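Long-range contacts in pyruvate-formate lyase-activating enzyme (Bacteroides vulgatus ATCC 8482, PDB 3CAN), which belongs to the radical SAM superfamily, enzymes built on a complete or partial TIM-barrel framework of parallel strands and helices: residues 52-62 with 88-99; 125-133 with 171-182. All blocks are in the same frame, centred on the assembly; numbering follows the deposited sequence. Where two conformers were deposited one is given.

Contact 1. Residues 52-62 with 88-99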
loop_
_atom_site.group_PDB
_atom_site.type_symbol
_atom_site.label_atom_id
_atom_site.label_comp_id
_atom_site.label_asym_id
_atom_site.label_seq_id
_atom_site.Cartn_x
_atom_site.Cartn_y
_atom_site.Cartn_z
HETATM N N MSE A 52 9.770 -8.685 -15.217
HETATM C CA MSE A 52 9.299 -7.617 -16.111
HETATM C C MSE A 52 8.477 -8.138 -17.300
HETATM O O MSE A 52 7.541 -7.488 -17.743
HETATM C CB MSE A 52 10.466 -6.760 -16.596
HETATM C CG MSE A 52 11.042 -5.850 -15.540
HETATM SE SE MSE A 52 12.337 -4.581 -16.263
HETATM C CE MSE A 52 13.802 -5.798 -16.606
ATOM N N ARG A 53 8.804 -9.322 -17.806
ATOM C CA ARG A 53 8.021 -9.905 -18.879
ATOM C C ARG A 53 6.613 -10.324 -18.439
ATOM O O ARG A 53 5.741 -10.562 -19.287
ATOM C CB ARG A 53 8.759 -11.101 -19.479
ATOM C CG ARG A 53 9.917 -10.700 -20.356
ATOM C CD ARG A 53 10.414 -11.878 -21.173
ATOM N NE ARG A 53 11.369 -12.663 -20.417
ATOM C CZ ARG A 53 12.672 -12.390 -20.322
ATOM N NH1 ARG A 53 13.447 -13.161 -19.588
ATOM N NH2 ARG A 53 13.214 -11.349 -20.950
ATOM N N ASN A 54 6.383 -10.383 -17.126
ATOM C CA ASN A 54 5.152 -10.933 -16.584
ATOM C C ASN A 54 4.483 -10.023 -15.554
ATOM O O ASN A 54 3.801 -10.489 -14.643
ATOM C CB ASN A 54 5.432 -12.312 -16.000
ATOM C CG ASN A 54 5.870 -13.311 -17.069
ATOM O OD1 ASN A 54 5.052 -13.776 -17.878
ATOM N ND2 ASN A 54 7.164 -13.620 -17.092
ATOM N N CYS A 55 4.668 -8.718 -15.713
ATOM C CA CYS A 55 3.923 -7.775 -14.884
ATOM C C CYS A 55 3.836 -6.428 -15.555
ATOM O O CYS A 55 4.408 -6.220 -16.631
ATOM C CB CYS A 55 4.506 -7.680 -13.472
ATOM S SG CYS A 55 6.070 -6.776 -13.343
ATOM N N GLU A 56 3.089 -5.532 -14.927
ATOM C CA GLU A 56 2.828 -4.203 -15.450
ATOM C C GLU A 56 3.699 -3.105 -14.829
ATOM O O GLU A 56 3.863 -2.041 -15.432
ATOM C CB GLU A 56 1.360 -3.849 -15.226
ATOM C CG GLU A 56 0.415 -4.408 -16.233
ATOM C CD GLU A 56 0.253 -5.907 -16.178
ATOM O OE1 GLU A 56 0.179 -6.503 -15.086
ATOM O OE2 GLU A 56 0.154 -6.507 -17.257
ATOM N N LEU A 57 4.228 -3.338 -13.621
ATOM C CA LEU A 57 4.869 -2.294 -12.825
ATOM C C LEU A 57 5.794 -2.911 -11.795
ATOM O O LEU A 57 5.423 -3.902 -11.150
ATOM C CB LEU A 57 3.787 -1.502 -12.079
ATOM C CG LEU A 57 4.215 -0.371 -11.167
ATOM C CD1 LEU A 57 4.838 0.764 -11.998
ATOM C CD2 LEU A 57 3.010 0.150 -10.349
ATOM N N LEU A 58 6.985 -2.333 -11.631
ATOM C CA LEU A 58 7.875 -2.727 -10.553
ATOM C C LEU A 58 7.821 -1.690 -9.445
ATOM O O LEU A 58 7.630 -0.493 -9.700
ATOM C CB LEU A 58 9.324 -2.867 -11.028
ATOM C CG LEU A 58 9.703 -3.946 -12.041
ATOM C CD1 LEU A 58 11.204 -4.191 -12.017
ATOM C CD2 LEU A 58 8.916 -5.263 -11.865
ATOM N N LEU A 59 7.993 -2.162 -8.216
ATOM C CA LEU A 59 8.054 -1.320 -7.028
ATOM C C LEU A 59 9.410 -1.555 -6.393
ATOM O O LEU A 59 9.809 -2.699 -6.198
ATOM C CB LEU A 59 6.954 -1.716 -6.033
ATOM C CG LEU A 59 5.542 -1.849 -6.604
ATOM C CD1 LEU A 59 4.601 -2.457 -5.573
ATOM C CD2 LEU A 59 5.026 -0.483 -7.090
ATOM N N ILE A 60 10.147 -0.491 -6.106
ATOM C CA ILE A 60 11.426 -0.649 -5.414
ATOM C C ILE A 60 11.530 0.353 -4.280
ATOM O O ILE A 60 11.248 1.537 -4.478
ATOM C CB ILE A 60 12.634 -0.478 -6.378
ATOM C CG1 ILE A 60 12.551 -1.483 -7.525
ATOM C CG2 ILE A 60 13.947 -0.672 -5.626
ATOM C CD1 ILE A 60 13.525 -1.230 -8.694
ATOM N N ASP A 61 11.955 -0.121 -3.106
ATOM C CA ASP A 61 12.197 0.735 -1.947
ATOM C C ASP A 61 13.609 1.307 -2.046
ATOM O O ASP A 61 14.556 0.578 -2.345
ATOM C CB ASP A 61 12.112 -0.059 -0.640
ATOM C CG ASP A 61 10.713 -0.487 -0.296
ATOM O OD1 ASP A 61 9.761 -0.089 -0.985
ATOM O OD2 ASP A 61 10.573 -1.247 0.683
ATOM N N LEU A 62 13.742 2.599 -1.775
ATOM C CA LEU A 62 15.054 3.235 -1.676
ATOM C C LEU A 62 15.183 3.881 -0.297
ATOM O O LEU A 62 14.981 5.079 -0.129
ATOM C CB LEU A 62 15.212 4.259 -2.789
ATOM C CG LEU A 62 16.566 4.935 -2.940
ATOM C CD1 LEU A 62 17.653 3.869 -3.128
ATOM C CD2 LEU A 62 16.531 5.916 -4.106
ATOM N N VAL A 88 16.111 -1.776 -14.154
ATOM C CA VAL A 88 14.743 -1.512 -14.564
ATOM C C VAL A 88 14.664 -0.245 -15.424
ATOM O O VAL A 88 13.987 -0.223 -16.459
ATOM C CB VAL A 88 13.819 -1.423 -13.343
ATOM C CG1 VAL A 88 12.383 -1.164 -13.766
ATOM C CG2 VAL A 88 13.926 -2.728 -12.520
ATOM N N ALA A 89 15.373 0.795 -15.002
ATOM C CA ALA A 89 15.423 2.045 -15.759
ATOM C C ALA A 89 15.986 1.833 -17.169
ATOM O O ALA A 89 15.447 2.367 -18.161
ATOM C CB ALA A 89 16.243 3.075 -15.004
ATOM N N GLU A 90 17.070 1.054 -17.262
ATOM C CA GLU A 90 17.715 0.781 -18.559
ATOM C C GLU A 90 16.860 -0.104 -19.473
ATOM O O GLU A 90 17.017 -0.084 -20.701
ATOM C CB GLU A 90 19.092 0.136 -18.355
ATOM C CG GLU A 90 20.137 1.109 -17.831
ATOM C CD GLU A 90 21.488 0.468 -17.531
ATOM O OE1 GLU A 90 21.613 -0.777 -17.585
ATOM O OE2 GLU A 90 22.430 1.222 -17.229
ATOM N N ALA A 91 15.964 -0.873 -18.865
ATOM C CA ALA A 91 15.000 -1.700 -19.586
ATOM C C ALA A 91 13.795 -0.905 -20.089
ATOM O O ALA A 91 12.941 -1.470 -20.760
ATOM C CB ALA A 91 14.534 -2.841 -18.694
ATOM N N ASP A 92 13.740 0.391 -19.775
ATOM C CA ASP A 92 12.643 1.283 -20.144
ATOM C C ASP A 92 11.285 0.747 -19.680
ATOM O O ASP A 92 10.329 0.703 -20.442
ATOM C CB ASP A 92 12.635 1.545 -21.653
ATOM C CG ASP A 92 11.748 2.720 -22.040
ATOM O OD1 ASP A 92 11.550 3.640 -21.212
ATOM O OD2 ASP A 92 11.276 2.730 -23.189
ATOM N N PHE A 93 11.236 0.323 -18.424
ATOM C CA PHE A 93 10.080 -0.353 -17.857
ATOM C C PHE A 93 9.532 0.488 -16.692
ATOM O O PHE A 93 10.314 1.066 -15.938
ATOM C CB PHE A 93 10.487 -1.753 -17.391
ATOM C CG PHE A 93 9.333 -2.627 -17.007
ATOM C CD1 PHE A 93 8.693 -3.416 -17.946
ATOM C CD2 PHE A 93 8.864 -2.652 -15.702
ATOM C CE1 PHE A 93 7.618 -4.210 -17.582
ATOM C CE2 PHE A 93 7.797 -3.460 -15.349
ATOM C CZ PHE A 93 7.174 -4.223 -16.289
ATOM N N PRO A 94 8.185 0.571 -16.549
ATOM C CA PRO A 94 7.627 1.409 -15.497
ATOM C C PRO A 94 7.952 0.925 -14.081
ATOM O O PRO A 94 7.812 -0.268 -13.771
ATOM C CB PRO A 94 6.112 1.346 -15.726
ATOM C CG PRO A 94 5.879 0.476 -16.858
ATOM C CD PRO A 94 7.135 -0.065 -17.375
ATOM N N TYR A 95 8.360 1.860 -13.236
ATOM C CA TYR A 95 8.620 1.552 -11.841
ATOM C C TYR A 95 8.243 2.708 -10.934
ATOM O O TYR A 95 8.263 3.885 -11.349
ATOM C CB TYR A 95 10.089 1.143 -11.633
ATOM C CG TYR A 95 11.125 2.238 -11.877
ATOM C CD1 TYR A 95 11.775 2.853 -10.816
ATOM C CD2 TYR A 95 11.463 2.631 -13.165
ATOM C CE1 TYR A 95 12.723 3.846 -11.024
ATOM C CE2 TYR A 95 12.422 3.626 -13.385
ATOM C CZ TYR A 95 13.038 4.223 -12.316
ATOM O OH TYR A 95 13.981 5.204 -12.537
ATOM N N TYR A 96 7.909 2.364 -9.694
ATOM C CA TYR A 96 7.710 3.320 -8.616
ATOM C C TYR A 96 8.860 3.155 -7.626
ATOM O O TYR A 96 9.327 2.033 -7.378
ATOM C CB TYR A 96 6.429 3.039 -7.814
ATOM C CG TYR A 96 5.086 3.305 -8.450
ATOM C CD1 TYR A 96 4.940 3.641 -9.785
ATOM C CD2 TYR A 96 3.929 3.159 -7.686
ATOM C CE1 TYR A 96 3.664 3.858 -10.339
ATOM C CE2 TYR A 96 2.672 3.375 -8.221
ATOM C CZ TYR A 96 2.548 3.727 -9.544
ATOM O OH TYR A 96 1.288 3.924 -10.055
ATOM N N ILE A 97 9.272 4.270 -7.032
ATOM C CA ILE A 97 10.218 4.261 -5.928
ATOM C C ILE A 97 9.479 4.658 -4.648
ATOM O O ILE A 97 8.758 5.651 -4.626
ATOM C CB ILE A 97 11.380 5.240 -6.177
ATOM C CG1 ILE A 97 12.219 4.766 -7.367
ATOM C CG2 ILE A 97 12.247 5.368 -4.910
ATOM C CD1 ILE A 97 13.065 3.505 -7.105
ATOM N N ARG A 98 9.658 3.875 -3.590
ATOM C CA ARG A 98 9.106 4.186 -2.289
ATOM C C ARG A 98 10.215 4.507 -1.301
ATOM O O ARG A 98 11.203 3.781 -1.215
ATOM C CB ARG A 98 8.256 3.026 -1.783
ATOM C CG ARG A 98 7.084 2.731 -2.701
ATOM C CD ARG A 98 7.409 1.600 -3.644
ATOM N NE ARG A 98 7.308 0.326 -2.927
ATOM C CZ ARG A 98 6.158 -0.292 -2.653
ATOM N NH1 ARG A 98 4.994 0.228 -3.052
ATOM N NH2 ARG A 98 6.171 -1.450 -1.992
ATOM N N ILE A 99 10.048 5.605 -0.570
ATOM C CA ILE A 99 10.997 6.011 0.453
ATOM C C ILE A 99 10.239 6.160 1.768
ATOM O O ILE A 99 9.536 7.145 1.971
ATOM C CB ILE A 99 11.718 7.311 0.089
ATOM C CG1 ILE A 99 12.435 7.160 -1.255
ATOM C CG2 ILE A 99 12.725 7.708 1.225
ATOM C CD1 ILE A 99 13.100 8.461 -1.737
#
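Leu58 and Ile60 lend both their N-H and their C=O to the neighbouring strand, and Tyr96 and Arg98 answer in kind. Leu58 N gives to Pro94 O at 3.1 Å, and Leu58 O takes Tyr96 N at 2.9 Å. One step on, Ile60 N reaches Tyr96 O at 2.9 Å and Ile60 O accepts Arg98 N at 3.0 Å; Leu62 N closes the ladder on Arg98 O at 2.9 Å. The alternate backbone groups turn the other way: Leu57 and Leu59 pair with strand 35-38 and its end, Asp61 N meets Thr40 OG1, and Tyr95 pairs with Glu127.

Side chains alternate as well. Asp61 OD1 receives Arg98 NE at 3.2 Å in a salt bridge, the bond bent (144° at the hydrogen), the oxygen lying out of the guanidinium plane. Bends at chi2 and chi3 lay that guanidinium over Leu59, whose CB sits above the centre of its face. Leu57 swings its CG anti to the backbone N (chi1 179°), which brings CD2 over the Tyr96 ring, 3.7 Å from its centroid. Glu56 turns its carboxylate to Arg35 in a salt bridge, and the Tyr95 hydroxyl bonds to Arg124 O.

In the last turn of helix 45-53, Met52, a selenomethionine, lays CG across one face of Phe93, 3.9 Å from the ring centroid, while Cys55 O lies at the ring edge and Pro94 CD lies against the opposite face, toward the rim. On the side of Leu58 and Ile60, Val88 and Ile85 of helix 79-90 pack against the strand. Two adjacent parallel strands, joined through helices 67-74 and 79-90, form a beta-alpha-beta crossover, the repeating element of the TIM-barrel-like radical SAM fold.

Contact 2. Residues 125-133 with 171-182; sequences HPEIINLLP and LTDYGLKATIGG
A parallel strand pair at one border of the chain's sheet, with a helix terminated just ahead of the outer strand, joins Ile129 and Leu131 to the backbone of residues 177-181. Ile129 N gives to Lys177 O at 2.8 Å, and Ile129 O accepts Thr179 N at 2.9 Å. The pattern repeats as Leu131 N meets Thr179 O at 2.8 Å and Gly181 N meets Leu131 O at 2.7 Å.

Gly175, with positive phi, ends helix 161-173 in a Schellman motif that returns Leu176 N to Leu171 O. Just beyond the turn, Leu176 CD2 lies over a face of the His125 imidazole, 3.9 Å from its centroid and displaced toward the rim. A water in the plane of that ring joins His125 ND1 to Gly175 O, to which it donates; His125 NE2 bonds to Ala120 O. A second water accepts from Lys177 N and donates to Pro126 O, bridging the two segments just before the first direct bond of the ladder.

On the helix-facing side, Leu131 CD2 and Leu171 CD1 meet tip to tip at 3.9 Å. With CG1 anti to its carbonyl carbon (chi1 -59°), Ile129 brings CD1 against both Leu171 CD2 and Leu176 CB. His135 of the second subunit packs on Thr179 and Ile180, helix 109-121 covers the layer of Ile129, Leu171 and Leu176 through Leu119 and Ala116, and strand 95-101 flanks 128-133 on its other edge.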
loop_
_atom_site.group_PDB
_atom_site.type_symbol
_atom_site.label_atom_id
_atom_site.label_comp_id
_atom_site.label_asym_id
_atom_site.label_seq_id
_atom_site.Cartn_x
_atom_site.Cartn_y
_atom_site.Cartn_z
ATOM N N HIS A 125 12.976 7.748 -15.669
ATOM C CA HIS A 125 12.682 8.106 -14.275
ATOM C C HIS A 125 11.546 7.251 -13.730
ATOM O O HIS A 125 10.764 6.673 -14.514
ATOM C CB HIS A 125 12.249 9.569 -14.175
ATOM C CG HIS A 125 13.329 10.547 -14.505
ATOM N ND1 HIS A 125 13.069 11.884 -14.723
ATOM C CD2 HIS A 125 14.666 10.392 -14.645
ATOM C CE1 HIS A 125 14.206 12.511 -14.979
ATOM N NE2 HIS A 125 15.187 11.627 -14.954
ATOM N N PRO A 126 11.404 7.217 -12.394
ATOM C CA PRO A 126 10.231 6.540 -11.828
ATOM C C PRO A 126 8.940 7.229 -12.238
ATOM O O PRO A 126 8.912 8.459 -12.455
ATOM C CB PRO A 126 10.441 6.640 -10.302
ATOM C CG PRO A 126 11.440 7.725 -10.106
ATOM C CD PRO A 126 12.274 7.789 -11.352
ATOM N N GLU A 127 7.871 6.442 -12.348
ATOM C CA GLU A 127 6.541 6.999 -12.584
ATOM C C GLU A 127 6.178 7.996 -11.492
ATOM O O GLU A 127 5.577 9.051 -11.740
ATOM C CB GLU A 127 5.491 5.892 -12.580
ATOM C CG GLU A 127 5.661 4.861 -13.676
ATOM C CD GLU A 127 5.615 5.458 -15.057
ATOM O OE1 GLU A 127 4.499 5.799 -15.511
ATOM O OE2 GLU A 127 6.679 5.582 -15.697
ATOM N N ILE A 128 6.520 7.625 -10.273
ATOM C CA ILE A 128 6.297 8.440 -9.095
ATOM C C ILE A 128 7.258 7.975 -8.007
ATOM O O ILE A 128 7.695 6.814 -7.992
ATOM C CB ILE A 128 4.832 8.330 -8.575
ATOM C CG1 ILE A 128 4.512 9.407 -7.532
ATOM C CG2 ILE A 128 4.556 6.944 -7.960
ATOM C CD1 ILE A 128 4.559 10.785 -8.044
ATOM N N ILE A 129 7.616 8.907 -7.135
ATOM C CA ILE A 129 8.339 8.605 -5.912
ATOM C C ILE A 129 7.379 8.849 -4.745
ATOM O O ILE A 129 6.926 9.976 -4.541
ATOM C CB ILE A 129 9.596 9.470 -5.760
ATOM C CG1 ILE A 129 10.553 9.277 -6.943
ATOM C CG2 ILE A 129 10.325 9.134 -4.452
ATOM C CD1 ILE A 129 11.648 10.354 -7.033
ATOM N N ASN A 130 7.065 7.792 -4.005
ATOM C CA ASN A 130 6.177 7.873 -2.846
ATOM C C ASN A 130 6.973 8.033 -1.564
ATOM O O ASN A 130 7.705 7.117 -1.167
ATOM C CB ASN A 130 5.322 6.614 -2.731
ATOM C CG ASN A 130 4.484 6.379 -3.954
ATOM O OD1 ASN A 130 3.523 7.109 -4.202
ATOM N ND2 ASN A 130 4.856 5.372 -4.745
ATOM N N LEU A 131 6.856 9.200 -0.942
ATOM C CA LEU A 131 7.437 9.439 0.380
ATOM C C LEU A 131 6.402 9.004 1.419
ATOM O O LEU A 131 5.288 9.520 1.449
ATOM C CB LEU A 131 7.819 10.914 0.567
ATOM C CG LEU A 131 8.777 11.518 -0.467
ATOM C CD1 LEU A 131 9.144 12.957 -0.081
ATOM C CD2 LEU A 131 10.020 10.648 -0.621
ATOM N N LEU A 132 6.766 8.029 2.241
ATOM C CA LEU A 132 5.856 7.448 3.223
ATOM C C LEU A 132 6.332 7.818 4.630
ATOM O O LEU A 132 7.177 7.122 5.204
ATOM C CB LEU A 132 5.811 5.929 3.045
ATOM C CG LEU A 132 5.617 5.477 1.595
ATOM C CD1 LEU A 132 5.813 3.978 1.445
ATOM C CD2 LEU A 132 4.237 5.901 1.084
ATOM N N PRO A 133 5.804 8.922 5.184
ATOM C CA PRO A 133 6.265 9.341 6.502
ATOM C C PRO A 133 6.044 8.284 7.572
ATOM O O PRO A 133 4.983 7.639 7.639
ATOM C CB PRO A 133 5.440 10.601 6.789
ATOM C CG PRO A 133 5.048 11.099 5.456
ATOM C CD PRO A 133 4.815 9.863 4.641
ATOM N N LEU A 171 13.084 16.740 -4.665
ATOM C CA LEU A 171 12.859 15.798 -5.747
ATOM C C LEU A 171 12.292 16.504 -6.994
ATOM O O LEU A 171 12.733 16.240 -8.118
ATOM C CB LEU A 171 11.947 14.662 -5.263
ATOM C CG LEU A 171 12.575 13.749 -4.211
ATOM C CD1 LEU A 171 11.502 12.914 -3.484
ATOM C CD2 LEU A 171 13.664 12.857 -4.844
ATOM N N THR A 172 11.346 17.415 -6.775
ATOM C CA THR A 172 10.753 18.211 -7.838
ATOM C C THR A 172 11.811 19.068 -8.533
ATOM O O THR A 172 11.823 19.163 -9.762
ATOM C CB THR A 172 9.610 19.104 -7.292
ATOM O OG1 THR A 172 8.634 18.286 -6.618
ATOM C CG2 THR A 172 8.934 19.868 -8.416
ATOM N N ASP A 173 12.703 19.676 -7.747
ATOM C CA ASP A 173 13.787 20.499 -8.291
ATOM C C ASP A 173 14.717 19.731 -9.235
ATOM O O ASP A 173 15.293 20.325 -10.144
ATOM C CB ASP A 173 14.619 21.128 -7.158
ATOM C CG ASP A 173 13.891 22.260 -6.430
ATOM O OD1 ASP A 173 12.867 22.777 -6.930
ATOM O OD2 ASP A 173 14.358 22.637 -5.331
ATOM N N TYR A 174 14.862 18.420 -9.016
ATOM C CA TYR A 174 15.684 17.559 -9.873
ATOM C C TYR A 174 14.891 16.955 -11.032
ATOM O O TYR A 174 15.396 16.094 -11.764
ATOM C CB TYR A 174 16.335 16.445 -9.039
ATOM C CG TYR A 174 17.558 16.886 -8.276
ATOM C CD1 TYR A 174 17.466 17.307 -6.959
ATOM C CD2 TYR A 174 18.822 16.846 -8.866
ATOM C CE1 TYR A 174 18.596 17.712 -6.246
ATOM C CE2 TYR A 174 19.951 17.251 -8.167
ATOM C CZ TYR A 174 19.837 17.669 -6.850
ATOM O OH TYR A 174 20.964 18.055 -6.138
ATOM N N GLY A 175 13.651 17.405 -11.206
ATOM C CA GLY A 175 12.828 16.988 -12.335
ATOM C C GLY A 175 12.109 15.668 -12.160
ATOM O O GLY A 175 11.658 15.077 -13.141
ATOM N N LEU A 176 11.946 15.249 -10.910
ATOM C CA LEU A 176 11.289 13.997 -10.578
ATOM C C LEU A 176 9.871 14.247 -10.058
ATOM O O LEU A 176 9.554 15.336 -9.560
ATOM C CB LEU A 176 12.114 13.242 -9.538
ATOM C CG LEU A 176 13.529 12.858 -9.974
ATOM C CD1 LEU A 176 14.408 12.594 -8.746
ATOM C CD2 LEU A 176 13.510 11.649 -10.912
ATOM N N LYS A 177 9.024 13.239 -10.210
ATOM C CA LYS A 177 7.637 13.283 -9.752
ATOM C C LYS A 177 7.554 12.614 -8.390
ATOM O O LYS A 177 7.890 11.437 -8.247
ATOM C CB LYS A 177 6.727 12.540 -10.728
ATOM C CG LYS A 177 6.744 13.065 -12.150
ATOM C CD LYS A 177 5.879 12.200 -13.053
ATOM C CE LYS A 177 5.887 12.717 -14.481
ATOM N NZ LYS A 177 5.301 11.735 -15.443
ATOM N N ALA A 178 7.095 13.365 -7.399
ATOM C CA ALA A 178 7.054 12.895 -6.021
ATOM C C ALA A 178 5.766 13.288 -5.325
ATOM O O ALA A 178 5.145 14.320 -5.654
ATOM C CB ALA A 178 8.235 13.439 -5.255
ATOM N N THR A 179 5.383 12.469 -4.356
ATOM C CA THR A 179 4.176 12.700 -3.576
ATOM C C THR A 179 4.357 12.126 -2.185
ATOM O O THR A 179 5.227 11.287 -1.964
ATOM C CB THR A 179 2.938 12.058 -4.249
ATOM O OG1 THR A 179 1.742 12.569 -3.647
ATOM C CG2 THR A 179 2.963 10.514 -4.136
ATOM N N ILE A 180 3.529 12.593 -1.251
ATOM C CA ILE A 180 3.458 12.026 0.089
ATOM C C ILE A 180 2.363 10.967 0.103
ATOM O O ILE A 180 1.244 11.208 -0.360
ATOM C CB ILE A 180 3.130 13.109 1.153
ATOM C CG1 ILE A 180 4.195 14.202 1.174
ATOM C CG2 ILE A 180 3.002 12.487 2.533
ATOM C CD1 ILE A 180 5.550 13.723 1.592
ATOM N N GLY A 181 2.681 9.792 0.630
ATOM C CA GLY A 181 1.720 8.706 0.698
ATOM C C GLY A 181 1.787 7.828 -0.528
ATOM O O GLY A 181 2.473 8.149 -1.500
ATOM N N GLY A 182 1.060 6.714 -0.468
ATOM C CA GLY A 182 1.093 5.703 -1.514
ATOM C C GLY A 182 0.269 6.117 -2.713
ATOM O O GLY A 182 0.090 5.320 -3.643
HETATM O O HOH W 1 10.379 12.614 -14.041
HETATM O O HOH W 2 9.908 11.011 -11.796
HETATM O O HOH W 3 7.827 9.953 -14.731
#

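Contact 1 and contact 2 lie in series along the chain, the first complete before the second begins, with centres about 14 Å apart. Both belong to one six-stranded parallel sheet whose strands are ordered across it as in the sequence. Contact 1 joins the third strand to the fourth, contact 2 the fifth to the last. Between them strands 95-101 and 128-133 are neighbours: Ile97 O and Asn130 N, 2.8 Å apart, are probably hydrogen-bonded, and the Tyr95 hydroxyl packs against Pro126. The two contacts together take in four consecutive strands of the six, from 57-61 to the outermost strand, 178-180, beside the second subunit.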